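PDB 4DQ6: putative pyridoxal phosphate-dependent transferase from Clostridium difficile, which binds pyridoxal-5'-phosphate through a covalent link to a lysine and belongs to the class I and II aminotransferase family, its exact role being unknown. Local coordinates for residues 192-197 against 224-229; 204-209 against 236-241. All blocks are in the same frame, centred on the assembly; numbering follows the deposited sequence. Where two conformers were deposited one is given.

Contact 1: residues 192-197 against 224-229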
loop_
_atom_site.group_PDB
_atom_site.type_symbol
_atom_site.label_atom_id
_atom_site.label_comp_id
_atom_site.label_asym_id
_atom_site.label_seq_id
_atom_site.Cartn_x
_atom_site.Cartn_y
_atom_site.Cartn_z
ATOM N N ILE A 192 10.466 4.623 33.127
ATOM C CA ILE A 192 11.844 4.371 32.713
ATOM C C ILE A 192 12.178 5.123 31.428
ATOM O O ILE A 192 13.160 5.812 31.302
ATOM C CB ILE A 192 12.112 2.853 32.538
ATOM C CG1 ILE A 192 12.075 2.155 33.907
ATOM C CG2 ILE A 192 13.477 2.611 31.898
ATOM C CD1 ILE A 192 12.125 0.643 33.817
ATOM N N CYS A 193 11.295 5.030 30.454
ATOM C CA CYS A 193 11.590 5.599 29.153
ATOM C C CYS A 193 11.577 7.125 29.198
ATOM O O CYS A 193 12.473 7.758 28.626
ATOM C CB CYS A 193 10.603 5.077 28.126
ATOM S SG CYS A 193 10.884 3.361 27.665
ATOM N N LEU A 194 10.595 7.704 29.876
ATOM C CA LEU A 194 10.564 9.168 30.066
ATOM C C LEU A 194 11.873 9.622 30.687
ATOM O O LEU A 194 12.462 10.638 30.253
ATOM C CB LEU A 194 9.449 9.549 31.028
ATOM C CG LEU A 194 8.075 9.975 30.543
ATOM C CD1 LEU A 194 7.071 9.989 31.689
ATOM C CD2 LEU A 194 8.212 11.367 29.919
ATOM N N LYS A 195 12.322 8.887 31.706
ATOM C CA LYS A 195 13.495 9.288 32.480
ATOM C C LYS A 195 14.723 9.375 31.590
ATOM O O LYS A 195 15.567 10.266 31.751
ATOM C CB LYS A 195 13.742 8.283 33.627
ATOM C CG LYS A 195 14.563 8.765 34.800
ATOM C CD LYS A 195 14.207 7.951 36.049
ATOM C CE LYS A 195 15.418 7.489 36.831
ATOM N NZ LYS A 195 15.988 8.627 37.628
ATOM N N HIS A 196 14.837 8.451 30.647
ATOM C CA HIS A 196 16.016 8.301 29.823
ATOM C C HIS A 196 15.838 8.876 28.447
ATOM O O HIS A 196 16.664 8.666 27.587
ATOM C CB HIS A 196 16.454 6.850 29.736
ATOM C CG HIS A 196 17.028 6.309 31.031
ATOM N ND1 HIS A 196 18.292 6.599 31.457
ATOM C CD2 HIS A 196 16.450 5.509 32.014
ATOM C CE1 HIS A 196 18.503 5.973 32.636
ATOM N NE2 HIS A 196 17.374 5.293 32.963
ATOM N N ASN A 197 14.780 9.644 28.267
ATOM C CA ASN A 197 14.448 10.298 27.008
ATOM C C ASN A 197 14.357 9.320 25.848
ATOM O O ASN A 197 14.910 9.578 24.773
ATOM C CB ASN A 197 15.447 11.408 26.673
ATOM C CG ASN A 197 15.492 12.503 27.736
ATOM O OD1 ASN A 197 16.477 12.630 28.475
ATOM N ND2 ASN A 197 14.427 13.314 27.810
ATOM N N LYS A 224 -0.844 12.591 30.448
ATOM C CA LYS A 224 -0.469 13.547 29.415
ATOM C C LYS A 224 0.999 13.420 29.057
ATOM O O LYS A 224 1.386 13.636 27.925
ATOM C CB LYS A 224 -0.745 14.997 29.887
ATOM C CG LYS A 224 -2.230 15.306 29.961
ATOM C CD LYS A 224 -2.927 15.238 28.601
ATOM C CE LYS A 224 -4.407 15.612 28.725
ATOM N NZ LYS A 224 -4.830 16.494 27.590
ATOM N N GLU A 225 1.819 13.102 30.043
ATOM C CA GLU A 225 3.236 12.980 29.831
ATOM C C GLU A 225 3.513 11.725 28.948
ATOM O O GLU A 225 4.377 11.719 28.050
ATOM C CB GLU A 225 3.932 12.838 31.184
ATOM C CG GLU A 225 3.844 14.059 32.137
ATOM C CD GLU A 225 2.432 14.461 32.649
ATOM O OE1 GLU A 225 1.557 13.581 32.907
ATOM O OE2 GLU A 225 2.220 15.710 32.828
ATOM N N PHE A 226 2.751 10.663 29.195
ATOM C CA PHE A 226 2.926 9.465 28.366
ATOM C C PHE A 226 2.398 9.704 26.959
ATOM O O PHE A 226 2.998 9.247 25.976
ATOM C CB PHE A 226 2.211 8.294 28.989
ATOM C CG PHE A 226 2.943 7.591 30.083
ATOM C CD1 PHE A 226 3.900 8.208 30.878
ATOM C CD2 PHE A 226 2.593 6.282 30.371
ATOM C CE1 PHE A 226 4.505 7.517 31.904
ATOM C CE2 PHE A 226 3.212 5.589 31.388
ATOM C CZ PHE A 226 4.148 6.205 32.174
ATOM N N GLU A 227 1.286 10.424 26.848
ATOM C CA GLU A 227 0.734 10.819 25.551
ATOM C C GLU A 227 1.785 11.525 24.705
ATOM O O GLU A 227 1.880 11.290 23.512
ATOM C CB GLU A 227 -0.497 11.714 25.758
ATOM C CG GLU A 227 -1.089 12.338 24.504
ATOM C CD GLU A 227 -2.235 13.277 24.819
ATOM O OE1 GLU A 227 -3.317 12.735 25.142
ATOM O OE2 GLU A 227 -2.048 14.537 24.748
ATOM N N LYS A 228 2.582 12.381 25.341
ATOM C CA LYS A 228 3.591 13.101 24.605
ATOM C C LYS A 228 4.833 12.286 24.256
ATOM O O LYS A 228 5.612 12.685 23.376
ATOM C CB LYS A 228 3.932 14.403 25.351
ATOM C CG LYS A 228 2.777 15.420 25.289
ATOM C CD LYS A 228 2.194 15.687 23.869
ATOM C CE LYS A 228 0.662 15.851 23.897
ATOM N NZ LYS A 228 0.016 16.306 22.606
ATOM N N ASN A 229 5.016 11.133 24.883
ATOM C CA ASN A 229 6.195 10.345 24.630
ATOM C C ASN A 229 5.909 9.011 23.915
ATOM O O ASN A 229 6.783 8.162 23.877
ATOM C CB ASN A 229 6.890 10.034 25.933
ATOM C CG ASN A 229 8.369 9.666 25.745
ATOM O OD1 ASN A 229 9.063 10.215 24.903
ATOM N ND2 ASN A 229 8.800 8.639 26.447
#
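Leu194 and Asn229 bring the two backbones closest, CA to CA 7.1 Å, where the end of helix 183-195 lies beside the short helix 224-228 and its exit. At that spacing side chains do the touching, and the work falls mainly to Leu194. One of its branches, CD1, comes to 3.6 Å from Phe226 CE1, approaching the ring at its edge and near its plane rather than over a face, and the two side chains cross at about a right angle. In Phe226, chi1 (-82°) swings the ring beside the backbone N and chi2 (26°) turns its CD1-CE1 edge to the leucine. The same methyl lies more loosely against Glu225, its CD1 being 4.3 Å from Glu225 CB.

Asn229 makes the second part of the contact. With CG anti to the backbone N (chi1 -159°), its amide reaches across until ND2 is 4.0 Å from Leu194 N; at that distance, and with nitrogen facing nitrogen, this is packing alone, and the polar partner of ND2 is Val198 O. The amide thus grips the last residue of a Schellman motif, in which Asn197, with positive phi, ends the helix through Asn197 N to Leu194 O and Val198 N to Cys193 O. Asn229 also pairs by its backbone with Ile200. The helix ends lead into neighbouring parallel strands, 199-203 and 230-234, of the seven-stranded mixed sheet, as in the large domain of fold-type I PLP enzymes.

Contact 2: residues 204-209 against 236-241; sequences EIHSDI and PTKTFN. With PLP (pyridoxal-5'-phosphate), chain C.
Lys238 and His206 meet at pyridoxal-5'-phosphate, in the lysine-linked site of a fold-type I PLP enzyme. The covalent tie comes first: Lys238 NZ is 1.3 Å from PLP C4A, consistent with an internal aldimine. The lysine chain bends at chi2 (-80°) and chi4 (86°) to bring its nitrogen to that carbon. Tyr65 of the second subunit packs on Lys238 and is hydrogen-bonded to PLP, so the site draws on both chains.

Apolar contacts surround the link. Ile205 CG2 lies over a face of the pyridine ring, 3.5 Å from PLP C2, while its other branch, CG1 and CD1, meets the lysine chain, CD1 to Lys238 CG 3.7 Å, the two side chains crossing at about a right angle. Lys238 CG also sits over one face of the His206 imidazole, and Ile209 CD1 packs against the Lys238 carbonyl.

Hydrogen bonds form the third group. His206 NE2 and PLP O3 are hydrogen-bonded at 2.7 Å, and the proton may sit on either atom. Farther from PLP, Thr239 OG1 donates to the anti lone pair of Asp208 OD2 at 2.6 Å, while Asp208 OD1 is taken by Trp79 NE1. One water joins Ile205 O, Asp208 N and Thr239 OG1; a second donates to Ile205 O and accepts from Thr239 N at 3.0 Å.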
loop_
_atom_site.group_PDB
_atom_site.type_symbol
_atom_site.label_atom_id
_atom_site.label_comp_id
_atom_site.label_asym_id
_atom_site.label_seq_id
_atom_site.Cartn_x
_atom_site.Cartn_y
_atom_site.Cartn_z
ATOM N N GLU A 204 -0.183 -1.737 19.042
ATOM C CA GLU A 204 -1.329 -2.117 19.800
ATOM C C GLU A 204 -2.311 -2.741 18.827
ATOM O O GLU A 204 -3.584 -2.661 19.003
ATOM C CB GLU A 204 -1.865 -0.934 20.640
ATOM C CG GLU A 204 -0.846 -0.386 21.611
ATOM C CD GLU A 204 -1.361 0.626 22.602
ATOM O OE1 GLU A 204 -2.574 0.916 22.645
ATOM O OE2 GLU A 204 -0.506 1.081 23.431
ATOM N N ILE A 205 -1.745 -3.423 17.833
ATOM C CA ILE A 205 -2.632 -3.951 16.800
ATOM C C ILE A 205 -3.615 -4.981 17.409
ATOM O O ILE A 205 -4.754 -5.127 16.908
ATOM C CB ILE A 205 -1.899 -4.528 15.604
ATOM C CG1 ILE A 205 -2.880 -4.728 14.399
ATOM C CG2 ILE A 205 -1.248 -5.829 15.966
ATOM C CD1 ILE A 205 -2.185 -5.133 13.103
ATOM N N HIS A 206 -3.260 -5.712 18.451
ATOM C CA HIS A 206 -4.201 -6.718 19.032
ATOM C C HIS A 206 -5.116 -6.144 20.099
ATOM O O HIS A 206 -5.726 -6.889 20.881
ATOM C CB HIS A 206 -3.451 -7.909 19.628
ATOM C CG HIS A 206 -2.580 -8.662 18.668
ATOM N ND1 HIS A 206 -3.062 -9.746 17.933
ATOM C CD2 HIS A 206 -1.270 -8.453 18.263
ATOM C CE1 HIS A 206 -2.071 -10.200 17.151
ATOM N NE2 HIS A 206 -0.969 -9.398 17.327
ATOM N N SER A 207 -5.297 -4.831 20.115
ATOM C CA SER A 207 -5.897 -4.091 21.236
ATOM C C SER A 207 -7.374 -4.432 21.458
ATOM O O SER A 207 -7.898 -4.291 22.555
ATOM C CB SER A 207 -5.797 -2.581 20.994
ATOM O OG SER A 207 -6.394 -2.225 19.749
ATOM N N ASP A 208 -8.031 -5.006 20.454
ATOM C CA ASP A 208 -9.448 -5.376 20.591
ATOM C C ASP A 208 -9.651 -6.830 20.949
ATOM O O ASP A 208 -10.801 -7.254 21.185
ATOM C CB ASP A 208 -10.242 -5.088 19.296
ATOM C CG ASP A 208 -10.131 -3.625 18.814
ATOM O OD1 ASP A 208 -10.318 -2.723 19.621
ATOM O OD2 ASP A 208 -9.935 -3.377 17.583
ATOM N N ILE A 209 -8.602 -7.620 20.827
ATOM C CA ILE A 209 -8.699 -9.054 21.052
ATOM C C ILE A 209 -8.280 -9.355 22.479
ATOM O O ILE A 209 -7.122 -9.694 22.768
ATOM C CB ILE A 209 -7.920 -9.858 19.994
ATOM C CG1 ILE A 209 -8.424 -9.465 18.558
ATOM C CG2 ILE A 209 -8.117 -11.358 20.251
ATOM C CD1 ILE A 209 -7.473 -9.970 17.487
ATOM N N PRO A 236 -7.832 -2.057 12.120
ATOM C CA PRO A 236 -8.956 -2.972 12.177
ATOM C C PRO A 236 -8.645 -4.381 11.722
ATOM O O PRO A 236 -9.522 -5.247 11.781
ATOM C CB PRO A 236 -9.918 -2.326 11.223
ATOM C CG PRO A 236 -9.087 -1.740 10.164
ATOM C CD PRO A 236 -7.925 -1.180 10.947
ATOM N N THR A 237 -7.427 -4.626 11.240
ATOM C CA THR A 237 -7.146 -5.811 10.462
ATOM C C THR A 237 -7.123 -7.083 11.286
ATOM O O THR A 237 -7.628 -8.099 10.844
ATOM C CB THR A 237 -5.868 -5.718 9.640
ATOM O OG1 THR A 237 -4.832 -5.364 10.532
ATOM C CG2 THR A 237 -5.980 -4.657 8.583
ATOM N N LYS A 238 -6.457 -7.078 12.420
ATOM C CA LYS A 238 -6.405 -8.287 13.277
ATOM C C LYS A 238 -7.811 -8.496 13.852
ATOM O O LYS A 238 -8.307 -9.622 13.858
ATOM C CB LYS A 238 -5.425 -8.190 14.432
ATOM C CG LYS A 238 -3.976 -8.249 13.991
ATOM C CD LYS A 238 -3.499 -9.693 13.714
ATOM C CE LYS A 238 -2.323 -9.772 12.722
ATOM N NZ LYS A 238 -0.969 -9.624 13.298
ATOM N N THR A 239 -8.423 -7.432 14.343
ATOM C CA THR A 239 -9.763 -7.501 15.003
ATOM C C THR A 239 -10.827 -8.118 14.127
ATOM O O THR A 239 -11.574 -9.029 14.547
ATOM C CB THR A 239 -10.193 -6.131 15.434
ATOM O OG1 THR A 239 -9.159 -5.471 16.211
ATOM C CG2 THR A 239 -11.623 -6.130 16.138
ATOM N N PHE A 240 -10.822 -7.660 12.880
ATOM C CA PHE A 240 -11.920 -7.982 12.013
ATOM C C PHE A 240 -11.515 -8.874 10.855
ATOM O O PHE A 240 -12.345 -9.159 10.000
ATOM C CB PHE A 240 -12.641 -6.721 11.472
ATOM C CG PHE A 240 -13.324 -5.950 12.541
ATOM C CD1 PHE A 240 -14.510 -6.402 13.027
ATOM C CD2 PHE A 240 -12.753 -4.814 13.098
ATOM C CE1 PHE A 240 -15.196 -5.731 14.023
ATOM C CE2 PHE A 240 -13.406 -4.152 14.128
ATOM C CZ PHE A 240 -14.667 -4.562 14.537
ATOM N N ASN A 241 -10.318 -9.412 10.825
ATOM C CA ASN A 241 -9.861 -10.305 9.759
ATOM C C ASN A 241 -9.880 -9.696 8.383
ATOM O O ASN A 241 -10.428 -10.331 7.417
ATOM C CB ASN A 241 -10.680 -11.582 9.733
ATOM C CG ASN A 241 -9.971 -12.707 9.031
ATOM O OD1 ASN A 241 -8.750 -12.760 8.940
ATOM N ND2 ASN A 241 -10.727 -13.651 8.607
HETATM N N1 PLP C . 2.079 -6.118 14.792
HETATM C C2 PLP C . 1.852 -7.280 15.486
HETATM C C2A PLP C . 2.225 -7.485 16.923
HETATM C C3 PLP C . 1.203 -8.405 14.851
HETATM O O3 PLP C . 1.002 -9.538 15.509
HETATM C C4 PLP C . 0.793 -8.283 13.461
HETATM C C4A PLP C . 0.165 -9.438 12.726
HETATM C C5 PLP C . 1.062 -7.016 12.798
HETATM C C6 PLP C . 1.712 -5.973 13.497
HETATM C C5A PLP C . 0.614 -6.865 11.377
HETATM O O4P PLP C . 1.436 -5.878 10.850
HETATM P P PLP C . 0.997 -5.303 9.401
HETATM O O1P PLP C . -0.129 -4.375 9.698
HETATM O O2P PLP C . 2.365 -4.652 8.950
HETATM O O3P PLP C . 0.507 -6.576 8.645
HETATM O O HOH W 1 -7.228 -6.099 17.840
HETATM O O HOH W 2 -6.435 -5.156 14.523
#

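How the contacts relate
Followed from the N terminus, the four segments alternate: 192-197, 204-209, 224-229, 236-241. Contact 1 closes the loop that opens after helix 183-195, but the first segment of contact 2 lies within that loop, and contact 2 closes its own only after helix 224-228 has passed, so the two closures cross. The logic is that of paired parallel strands. Strand 199-203 leads from the first segment of contact 1 to the first of contact 2, and strand 230-234 does the same for the second segments. Contact 1 therefore joins the strands' entrances, and contact 2 their exits at the PLP pocket, with centres 25 Å apart.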